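Local coordinates for inositol-1,4,5-trisphosphate 5-phosphatase 1 (Schizosaccharomyces pombe, PDB 1I9Z), which removes the 5-phosphate from soluble and lipid inositol phosphates through its magnesium-dependent catalytic domain, so controlling phosphoinositide levels in membrane trafficking and signalling, at residues N9-R15 with L328-L332; F28-Y32 with W46-E50; A148-R152 with L188-R194. All coordinates share one frame; numbering follows the deposited sequence.

Interaction 1 of 3, residues N9-R15 with L328-L332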
loop_
_atom_site.group_PDB
_atom_site.type_symbol
_atom_site.label_atom_id
_atom_site.label_comp_id
_atom_site.label_asym_id
_atom_site.label_seq_id
_atom_site.Cartn_x
_atom_site.Cartn_y
_atom_site.Cartn_z
ATOM N N ASN A 9 -19.174 23.510 -14.915
ATOM C CA ASN A 9 -18.483 22.612 -13.979
ATOM C C ASN A 9 -18.566 23.148 -12.567
ATOM O O ASN A 9 -18.640 22.391 -11.600
ATOM C CB ASN A 9 -17.000 22.448 -14.350
ATOM C CG ASN A 9 -16.801 21.543 -15.542
ATOM O OD1 ASN A 9 -17.331 20.441 -15.571
ATOM N ND2 ASN A 9 -16.039 22.004 -16.529
ATOM N N HIS A 10 -18.562 24.469 -12.456
ATOM C CA HIS A 10 -18.607 25.095 -11.149
ATOM C C HIS A 10 -19.932 24.867 -10.457
ATOM O O HIS A 10 -19.973 24.519 -9.278
ATOM C CB HIS A 10 -18.342 26.586 -11.278
ATOM C CG HIS A 10 -18.140 27.267 -9.963
ATOM N ND1 HIS A 10 -19.145 27.957 -9.316
ATOM C CD2 HIS A 10 -17.062 27.313 -9.144
ATOM C CE1 HIS A 10 -18.694 28.397 -8.154
ATOM N NE2 HIS A 10 -17.434 28.019 -8.026
ATOM N N GLU A 11 -21.013 25.057 -11.210
ATOM C CA GLU A 11 -22.376 24.898 -10.700
ATOM C C GLU A 11 -22.687 23.449 -10.412
ATOM O O GLU A 11 -23.234 23.107 -9.365
ATOM C CB GLU A 11 -23.382 25.430 -11.724
ATOM C CG GLU A 11 -23.437 26.940 -11.807
ATOM C CD GLU A 11 -23.743 27.571 -10.452
ATOM O OE1 GLU A 11 -24.699 27.111 -9.776
ATOM O OE2 GLU A 11 -23.024 28.521 -10.067
ATOM N N LEU A 12 -22.323 22.602 -11.364
ATOM C CA LEU A 12 -22.551 21.176 -11.284
ATOM C C LEU A 12 -21.883 20.599 -10.050
ATOM O O LEU A 12 -22.406 19.689 -9.425
ATOM C CB LEU A 12 -22.004 20.524 -12.550
ATOM C CG LEU A 12 -22.773 19.354 -13.152
ATOM C CD1 LEU A 12 -24.249 19.666 -13.263
ATOM C CD2 LEU A 12 -22.187 19.054 -14.513
ATOM N N ARG A 13 -20.730 21.148 -9.698
ATOM C CA ARG A 13 -19.994 20.683 -8.537
ATOM C C ARG A 13 -20.842 20.869 -7.283
ATOM O O ARG A 13 -20.715 20.126 -6.313
ATOM C CB ARG A 13 -18.682 21.460 -8.422
ATOM C CG ARG A 13 -17.651 20.818 -7.520
ATOM C CD ARG A 13 -16.383 21.655 -7.428
ATOM N NE ARG A 13 -15.687 21.745 -8.710
ATOM C CZ ARG A 13 -14.362 21.691 -8.839
ATOM N NH1 ARG A 13 -13.599 21.549 -7.757
ATOM N NH2 ARG A 13 -13.793 21.777 -10.041
ATOM N N LYS A 14 -21.719 21.868 -7.303
ATOM C CA LYS A 14 -22.584 22.111 -6.156
ATOM C C LYS A 14 -23.742 21.105 -6.124
ATOM O O LYS A 14 -24.310 20.844 -5.065
ATOM C CB LYS A 14 -23.126 23.551 -6.198
ATOM C CG LYS A 14 -22.042 24.626 -6.081
ATOM C CD LYS A 14 -22.556 26.011 -6.491
ATOM C CE LYS A 14 -21.445 27.061 -6.434
ATOM N NZ LYS A 14 -21.848 28.364 -7.076
ATOM N N ARG A 15 -24.081 20.520 -7.269
ATOM C CA ARG A 15 -25.177 19.555 -7.312
ATOM C C ARG A 15 -24.751 18.088 -7.515
ATOM O O ARG A 15 -25.524 17.277 -8.026
ATOM C CB ARG A 15 -26.155 19.958 -8.406
ATOM C CG ARG A 15 -26.599 21.405 -8.289
ATOM C CD ARG A 15 -27.937 21.624 -8.968
ATOM N NE ARG A 15 -27.889 21.403 -10.406
ATOM C CZ ARG A 15 -28.903 20.926 -11.123
ATOM N NH1 ARG A 15 -30.051 20.615 -10.527
ATOM N NH2 ARG A 15 -28.772 20.750 -12.437
ATOM N N LEU A 328 -27.368 16.930 -17.200
ATOM C CA LEU A 328 -27.369 18.155 -16.421
ATOM C C LEU A 328 -26.377 19.113 -17.033
ATOM O O LEU A 328 -26.692 20.278 -17.222
ATOM C CB LEU A 328 -26.969 17.913 -14.973
ATOM C CG LEU A 328 -28.050 17.368 -14.045
ATOM C CD1 LEU A 328 -27.526 17.344 -12.617
ATOM C CD2 LEU A 328 -29.283 18.265 -14.116
ATOM N N PHE A 329 -25.181 18.629 -17.356
ATOM C CA PHE A 329 -24.171 19.498 -17.934
ATOM C C PHE A 329 -24.685 20.243 -19.157
ATOM O O PHE A 329 -24.635 21.478 -19.201
ATOM C CB PHE A 329 -22.931 18.720 -18.340
ATOM C CG PHE A 329 -21.826 19.589 -18.870
ATOM C CD1 PHE A 329 -20.802 20.010 -18.036
ATOM C CD2 PHE A 329 -21.820 20.002 -20.205
ATOM C CE1 PHE A 329 -19.786 20.822 -18.520
ATOM C CE2 PHE A 329 -20.815 20.811 -20.696
ATOM C CZ PHE A 329 -19.796 21.225 -19.858
ATOM N N GLU A 330 -25.168 19.497 -20.153
ATOM C CA GLU A 330 -25.673 20.114 -21.378
ATOM C C GLU A 330 -26.824 21.104 -21.081
ATOM O O GLU A 330 -26.878 22.200 -21.644
ATOM C CB GLU A 330 -26.124 19.035 -22.372
ATOM C CG GLU A 330 -25.022 18.079 -22.855
ATOM C CD GLU A 330 -23.816 18.791 -23.471
ATOM O OE1 GLU A 330 -23.996 19.888 -24.062
ATOM O OE2 GLU A 330 -22.688 18.243 -23.380
ATOM N N GLU A 331 -27.732 20.719 -20.192
ATOM C CA GLU A 331 -28.850 21.574 -19.819
ATOM C C GLU A 331 -28.321 22.882 -19.224
ATOM O O GLU A 331 -28.654 23.960 -19.704
ATOM C CB GLU A 331 -29.727 20.825 -18.823
ATOM C CG GLU A 331 -30.538 21.679 -17.885
ATOM C CD GLU A 331 -31.307 20.823 -16.899
ATOM O OE1 GLU A 331 -31.489 21.264 -15.739
ATOM O OE2 GLU A 331 -31.730 19.707 -17.292
ATOM N N LEU A 332 -27.491 22.789 -18.188
ATOM C CA LEU A 332 -26.910 23.973 -17.562
ATOM C C LEU A 332 -26.167 24.816 -18.586
ATOM O O LEU A 332 -26.251 26.038 -18.565
ATOM C CB LEU A 332 -25.924 23.577 -16.461
ATOM C CG LEU A 332 -26.394 23.187 -15.055
ATOM C CD1 LEU A 332 -26.774 24.440 -14.269
ATOM C CD2 LEU A 332 -27.553 22.213 -15.140
#
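Leu12 and Phe329 bring their CA atoms to 7.0 Å, the closest pair of CA atoms between two helical segments, 9-14 and 328-332, whose N-to-C directions make an angle of 129° with axes 10.1 Å apart at their closest. That spacing leaves the contact to side chains, and Leu12 divides its branches between two residues of the facing helix. CD1 rests on Leu328 CB at 3.7 Å, while CD2 comes to the rim of the Phe329 ring, 3.9 Å from CD1 of that ring and near its plane. The same ring edge is met by the Asn9 amide, whose OD1 lies 3.9 Å from Phe329 CE1. With CG anti to the backbone N (chi1 -177°), the Phe329 ring swings back to Leu12, although its CB sets out along the flank. Arg15 reaches across with a chain bent at chi3 and lays one guanidinium face over Leu328 CD1, with Leu332 CD2 at its edge. Its NH1 is salt-bridged to Glu18, whereas Glu331 OE1 stays 4.3 Å from Arg15 NH2, too far for a salt bridge. An alanine in place of Leu328 would probably open a gap beneath the Arg15 guanidinium, leaving it without the methyl groups it rests on. The contact pairs helix 3-14 with helix 322-343 at the surface, where Val8 adds to the packing on Phe329 and Leu332, and Phe19 borders Leu12 and Leu328.

Interaction 2 of 3, residues F28-Y32 with W46-E50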
loop_
_atom_site.group_PDB
_atom_site.type_symbol
_atom_site.label_atom_id
_atom_site.label_comp_id
_atom_site.label_asym_id
_atom_site.label_seq_id
_atom_site.Cartn_x
_atom_site.Cartn_y
_atom_site.Cartn_z
ATOM N N PHE A 28 -7.368 -3.399 4.123
ATOM C CA PHE A 28 -6.379 -3.937 5.079
ATOM C C PHE A 28 -5.113 -4.189 4.289
ATOM O O PHE A 28 -5.146 -4.945 3.294
ATOM C CB PHE A 28 -6.873 -5.272 5.651
ATOM C CG PHE A 28 -6.038 -5.793 6.810
ATOM C CD1 PHE A 28 -6.458 -5.566 8.149
ATOM C CD2 PHE A 28 -4.850 -6.536 6.596
ATOM C CE1 PHE A 28 -5.730 -6.053 9.240
ATOM C CE2 PHE A 28 -4.089 -7.037 7.687
ATOM C CZ PHE A 28 -4.545 -6.779 9.043
ATOM N N VAL A 29 -4.016 -3.555 4.677
ATOM C CA VAL A 29 -2.759 -3.667 3.967
ATOM C C VAL A 29 -1.778 -4.354 4.881
ATOM O O VAL A 29 -1.586 -3.947 6.020
ATOM C CB VAL A 29 -2.196 -2.278 3.529
ATOM C CG1 VAL A 29 -0.775 -2.435 2.839
ATOM C CG2 VAL A 29 -3.148 -1.604 2.587
ATOM N N ALA A 30 -1.190 -5.421 4.371
ATOM C CA ALA A 30 -0.299 -6.266 5.130
ATOM C C ALA A 30 1.010 -6.522 4.399
ATOM O O ALA A 30 1.009 -6.844 3.220
ATOM C CB ALA A 30 -1.025 -7.672 5.393
ATOM N N SER A 31 2.106 -6.476 5.157
ATOM C CA SER A 31 3.447 -6.662 4.622
ATOM C C SER A 31 4.292 -7.624 5.472
ATOM O O SER A 31 4.283 -7.555 6.735
ATOM C CB SER A 31 4.165 -5.287 4.514
ATOM O OG SER A 31 5.294 -5.444 3.695
ATOM N N TYR A 32 5.062 -8.487 4.801
ATOM C CA TYR A 32 5.908 -9.434 5.504
ATOM C C TYR A 32 7.144 -9.863 4.736
ATOM O O TYR A 32 7.022 -10.420 3.642
ATOM C CB TYR A 32 5.057 -10.677 5.856
ATOM C CG TYR A 32 5.561 -11.598 6.968
ATOM C CD1 TYR A 32 6.733 -11.351 7.700
ATOM C CD2 TYR A 32 4.783 -12.717 7.343
ATOM C CE1 TYR A 32 7.121 -12.232 8.780
ATOM C CE2 TYR A 32 5.156 -13.550 8.376
ATOM C CZ TYR A 32 6.317 -13.311 9.081
ATOM O OH TYR A 32 6.713 -14.197 10.089
ATOM N N TRP A 46 -1.727 -11.867 12.433
ATOM C CA TRP A 46 -1.329 -10.847 11.464
ATOM C C TRP A 46 -2.482 -10.268 10.623
ATOM O O TRP A 46 -2.664 -9.054 10.489
ATOM C CB TRP A 46 -0.197 -11.442 10.595
ATOM C CG TRP A 46 0.260 -10.543 9.422
ATOM C CD1 TRP A 46 0.456 -9.186 9.439
ATOM C CD2 TRP A 46 0.636 -10.985 8.120
ATOM N NE1 TRP A 46 0.967 -8.751 8.213
ATOM C CE2 TRP A 46 1.091 -9.839 7.387
ATOM C CE3 TRP A 46 0.655 -12.254 7.495
ATOM C CZ2 TRP A 46 1.536 -9.930 6.079
ATOM C CZ3 TRP A 46 1.089 -12.371 6.216
ATOM C CH2 TRP A 46 1.547 -11.214 5.482
ATOM N N LEU A 47 -3.276 -11.166 10.049
ATOM C CA LEU A 47 -4.371 -10.757 9.204
ATOM C C LEU A 47 -5.683 -10.425 9.908
ATOM O O LEU A 47 -6.513 -9.706 9.330
ATOM C CB LEU A 47 -4.588 -11.840 8.117
ATOM C CG LEU A 47 -3.901 -11.672 6.725
ATOM C CD1 LEU A 47 -2.706 -10.687 6.709
ATOM C CD2 LEU A 47 -3.524 -13.017 6.125
ATOM N N PHE A 48 -5.899 -10.936 11.138
ATOM C CA PHE A 48 -7.157 -10.597 11.876
ATOM C C PHE A 48 -6.699 -10.110 13.263
ATOM O O PHE A 48 -7.084 -10.656 14.309
ATOM C CB PHE A 48 -7.993 -11.866 12.007
ATOM C CG PHE A 48 -8.214 -12.550 10.688
ATOM C CD1 PHE A 48 -7.936 -13.897 10.539
ATOM C CD2 PHE A 48 -8.781 -11.841 9.632
ATOM C CE1 PHE A 48 -8.243 -14.555 9.306
ATOM C CE2 PHE A 48 -9.087 -12.455 8.421
ATOM C CZ PHE A 48 -8.814 -13.817 8.262
ATOM N N PRO A 49 -5.852 -9.085 13.275
ATOM C CA PRO A 49 -5.308 -8.546 14.523
ATOM C C PRO A 49 -6.236 -7.822 15.424
ATOM O O PRO A 49 -6.012 -7.791 16.652
ATOM C CB PRO A 49 -4.226 -7.605 14.036
ATOM C CG PRO A 49 -4.967 -6.945 12.844
ATOM C CD PRO A 49 -5.531 -8.190 12.136
ATOM N N GLU A 50 -7.256 -7.211 14.841
ATOM C CA GLU A 50 -8.181 -6.415 15.650
ATOM C C GLU A 50 -9.458 -7.158 15.856
ATOM O O GLU A 50 -9.713 -8.169 15.192
ATOM C CB GLU A 50 -8.511 -5.048 14.974
ATOM C CG GLU A 50 -8.616 -5.035 13.409
ATOM C CD GLU A 50 -9.428 -6.225 12.808
ATOM O OE1 GLU A 50 -10.653 -6.298 13.102
ATOM O OE2 GLU A 50 -8.845 -7.080 12.054
#
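Trp46 anchors its indole to the sheet by a hydrogen bond from NE1 to the backbone O of Ile309, and the ring so held lies against the 28-32 strand. Its six-membered ring receives the edge of Tyr32 on one face, a T-shaped pair with centroids 5.2 Å apart and planes at 69°. Leu47 CD1 lies over the opposite face, so the indole is sandwiched between an aromatic edge and a methyl group. Ala30 provides the small surface that lets the tryptophan come in close: its CB is 3.5 Å from Trp46 CZ2 and also 3.7 Å from Leu47 CD1. Extended anti to the backbone N (chi1 175°), the indole reaches over to the strand even though its CB does not aim there.

At the other end of the 28-32 strand segment, Phe28 pushes its ring under the chain leaving the helix. Trp46 O meets the ring edge, 3.3 Å from Phe28 CZ; this carbonyl is buried without a hydrogen-bonding partner, and the polarised ring hydrogens are probably a partial compensation. Leu47 O stands above one face, offset toward the rim, and Pro49 CD comes within 3.5 Å of Phe28 CZ. This packing belongs to the beta-alpha-beta unit formed by strand 20-33, helix 44-47 and strand 57-63, in which the short crossover helix covers one of the two packed sheets of the DNase I-like phosphatase fold.

Interaction 3 of 3, residues A148-R152 with L188-R194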
loop_
_atom_site.group_PDB
_atom_site.type_symbol
_atom_site.label_atom_id
_atom_site.label_comp_id
_atom_site.label_asym_id
_atom_site.label_seq_id
_atom_site.Cartn_x
_atom_site.Cartn_y
_atom_site.Cartn_z
ATOM N N ALA A 148 9.930 -3.730 -7.331
ATOM C CA ALA A 148 8.542 -3.481 -6.953
ATOM C C ALA A 148 7.526 -4.233 -7.754
ATOM O O ALA A 148 7.771 -4.542 -8.931
ATOM C CB ALA A 148 8.221 -1.949 -7.106
ATOM N N VAL A 149 6.393 -4.525 -7.109
ATOM C CA VAL A 149 5.253 -5.165 -7.805
ATOM C C VAL A 149 4.058 -4.264 -7.524
ATOM O O VAL A 149 3.831 -3.855 -6.364
ATOM C CB VAL A 149 4.957 -6.578 -7.226
ATOM C CG1 VAL A 149 3.731 -7.187 -7.950
ATOM C CG2 VAL A 149 6.201 -7.454 -7.434
ATOM N N ALA A 150 3.306 -3.933 -8.567
ATOM C CA ALA A 150 2.158 -3.065 -8.419
ATOM C C ALA A 150 0.870 -3.548 -9.145
ATOM O O ALA A 150 0.931 -4.161 -10.241
ATOM C CB ALA A 150 2.547 -1.601 -8.915
ATOM N N ILE A 151 -0.261 -3.348 -8.475
ATOM C CA ILE A 151 -1.567 -3.639 -9.059
ATOM C C ILE A 151 -2.482 -2.418 -8.778
ATOM O O ILE A 151 -2.520 -1.906 -7.653
ATOM C CB ILE A 151 -2.160 -4.909 -8.424
ATOM C CG1 ILE A 151 -1.263 -6.121 -8.834
ATOM C CG2 ILE A 151 -3.607 -5.077 -8.930
ATOM C CD1 ILE A 151 -1.502 -7.417 -7.895
ATOM N N ARG A 152 -3.209 -1.971 -9.801
ATOM C CA ARG A 152 -4.124 -0.852 -9.673
ATOM C C ARG A 152 -5.487 -1.298 -10.216
ATOM O O ARG A 152 -5.616 -2.331 -10.906
ATOM C CB ARG A 152 -3.590 0.370 -10.439
ATOM C CG ARG A 152 -3.508 0.227 -12.045
ATOM C CD ARG A 152 -4.871 0.392 -12.772
ATOM N NE ARG A 152 -5.458 1.709 -12.480
ATOM C CZ ARG A 152 -6.748 2.045 -12.613
ATOM N NH1 ARG A 152 -7.131 3.280 -12.256
ATOM N NH2 ARG A 152 -7.646 1.186 -13.126
ATOM N N LEU A 188 7.650 2.277 -13.107
ATOM C CA LEU A 188 6.458 1.446 -13.069
ATOM C C LEU A 188 5.423 2.037 -14.036
ATOM O O LEU A 188 5.051 3.219 -13.927
ATOM C CB LEU A 188 5.928 1.440 -11.644
ATOM C CG LEU A 188 5.607 0.312 -10.669
ATOM C CD1 LEU A 188 6.355 -1.030 -10.918
ATOM C CD2 LEU A 188 5.825 0.897 -9.276
ATOM N N ARG A 189 4.979 1.248 -14.995
ATOM C CA ARG A 189 3.989 1.749 -15.947
ATOM C C ARG A 189 3.012 0.643 -16.212
ATOM O O ARG A 189 3.435 -0.474 -16.459
ATOM C CB ARG A 189 4.666 2.096 -17.253
ATOM C CG ARG A 189 5.448 3.388 -17.139
ATOM C CD ARG A 189 4.485 4.542 -17.367
ATOM N NE ARG A 189 5.226 5.797 -17.446
ATOM C CZ ARG A 189 5.771 6.379 -16.387
ATOM N NH1 ARG A 189 5.639 5.833 -15.187
ATOM N NH2 ARG A 189 6.478 7.483 -16.530
ATOM N N PHE A 190 1.722 0.949 -16.129
ATOM C CA PHE A 190 0.717 -0.095 -16.395
ATOM C C PHE A 190 0.349 -0.033 -17.876
ATOM O O PHE A 190 1.196 0.331 -18.667
ATOM C CB PHE A 190 -0.499 0.116 -15.538
ATOM C CG PHE A 190 -0.212 0.086 -14.046
ATOM C CD1 PHE A 190 -0.035 1.274 -13.362
ATOM C CD2 PHE A 190 -0.209 -1.095 -13.335
ATOM C CE1 PHE A 190 0.120 1.304 -11.948
ATOM C CE2 PHE A 190 -0.048 -1.087 -11.938
ATOM C CZ PHE A 190 0.109 0.142 -11.257
ATOM N N ARG A 191 -0.864 -0.371 -18.278
ATOM C CA ARG A 191 -1.195 -0.285 -19.721
ATOM C C ARG A 191 -1.192 1.144 -20.269
ATOM O O ARG A 191 -1.555 2.117 -19.560
ATOM C CB ARG A 191 -2.569 -0.887 -19.978
ATOM C CG ARG A 191 -2.616 -2.317 -19.437
ATOM C CD ARG A 191 -3.905 -3.073 -19.826
ATOM N NE ARG A 191 -4.050 -3.301 -21.270
ATOM C CZ ARG A 191 -5.208 -3.602 -21.873
ATOM N NH1 ARG A 191 -6.321 -3.702 -21.164
ATOM N NH2 ARG A 191 -5.254 -3.816 -23.190
ATOM N N ARG A 192 -0.787 1.278 -21.526
ATOM C CA ARG A 192 -0.813 2.602 -22.162
ATOM C C ARG A 192 -0.063 3.679 -21.379
ATOM O O ARG A 192 -0.507 4.845 -21.337
ATOM C CB ARG A 192 -2.251 3.075 -22.344
ATOM C CG ARG A 192 -3.179 2.001 -22.916
ATOM C CD ARG A 192 -4.626 2.444 -22.959
ATOM N NE ARG A 192 -4.846 3.487 -23.961
ATOM C CZ ARG A 192 -5.465 4.645 -23.720
ATOM N NH1 ARG A 192 -5.923 4.911 -22.493
ATOM N NH2 ARG A 192 -5.646 5.520 -24.711
ATOM N N GLY A 193 1.065 3.298 -20.774
ATOM C CA GLY A 193 1.859 4.273 -20.041
ATOM C C GLY A 193 1.259 4.857 -18.778
ATOM O O GLY A 193 1.780 5.830 -18.286
ATOM N N ARG A 194 0.172 4.302 -18.250
ATOM C CA ARG A 194 -0.411 4.828 -17.002
ATOM C C ARG A 194 0.625 4.736 -15.829
ATOM O O ARG A 194 1.211 3.678 -15.625
ATOM C CB ARG A 194 -1.644 3.986 -16.640
ATOM C CG ARG A 194 -2.332 4.409 -15.383
ATOM C CD ARG A 194 -3.153 3.230 -14.762
ATOM N NE ARG A 194 -4.201 2.582 -15.595
ATOM C CZ ARG A 194 -5.449 3.042 -15.793
ATOM N NH1 ARG A 194 -5.854 4.201 -15.243
ATOM N NH2 ARG A 194 -6.329 2.291 -16.493
#
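In the five-stranded sheet of this DNase I-like phosphatase domain, strand 147-155 is covered on one side by the loop that follows helix 174-187, and residues of the two meet in a row of apolar packing ending in paired arginines. The row begins with Leu188, whose CG lies 4.0 Å from Ala150 CB and whose CD2 reaches Ala148 CB. Phe190 comes next, with CZ 3.8 Å from Ala150 CB and the ring edge turned to Ala150 O. One face of this ring carries the aliphatic part of Arg152 in a CH-pi contact: CG stands 3.5 Å from the ring centroid and only 4° off the normal. CG of Arg152 lies between the backbone N and the carbonyl carbon (chi1 66°), and further bends at chi2 and chi3 fold the chain over the phenylalanine and carry its guanidinium on to Arg194.

The two guanidinium groups lie flat on each other, with centres 3.5 Å apart and planes at 11°. NH1 of Arg152 is 3.4 Å from NH1 of Arg194, a meeting of two donors that cannot bond. Such a stack of like charges is probably tolerated because acceptors surround it: Arg152 forms a salt bridge with Asp154 and hydrogen bonds to Asn129 O and His199, while Arg194 NE is salt-bridged to Glu131. These partners probably also restrain the rotation of both groups. Within the loop, Phe190 N bonds to Arg194 O at 2.8 Å, closing the turn that presents both side chains to the strand. Strand 127-136 lies beside strand 147-155 and touches Leu188 and Phe190 through Thr133, whereas Cys161 of strand 158-166, the neighbour on the other flank, touches Arg152 and Phe190.

How the interactions relate
Taken together, the three contacts show that burial alone does not set the chemistry. Interactions 2 and 3 are buried, lie on opposite sides of the chain's centre with centres about 24 Å apart, and each covers a different one of the two sheets: a short crossover helix on the six-stranded one, a loop on the five-stranded one. Interaction 2 relies on aromatic and apolar packing, whereas interaction 3 adds charges balanced by acceptors. Interaction 1 lies at the surface, its centre about 42 Å from that of interaction 2, and joins terminal helices by leucines, a phenylalanine and a partly exposed arginine. Along the chain it encloses both others, and its helix 3-14 leads into the strand of interaction 2.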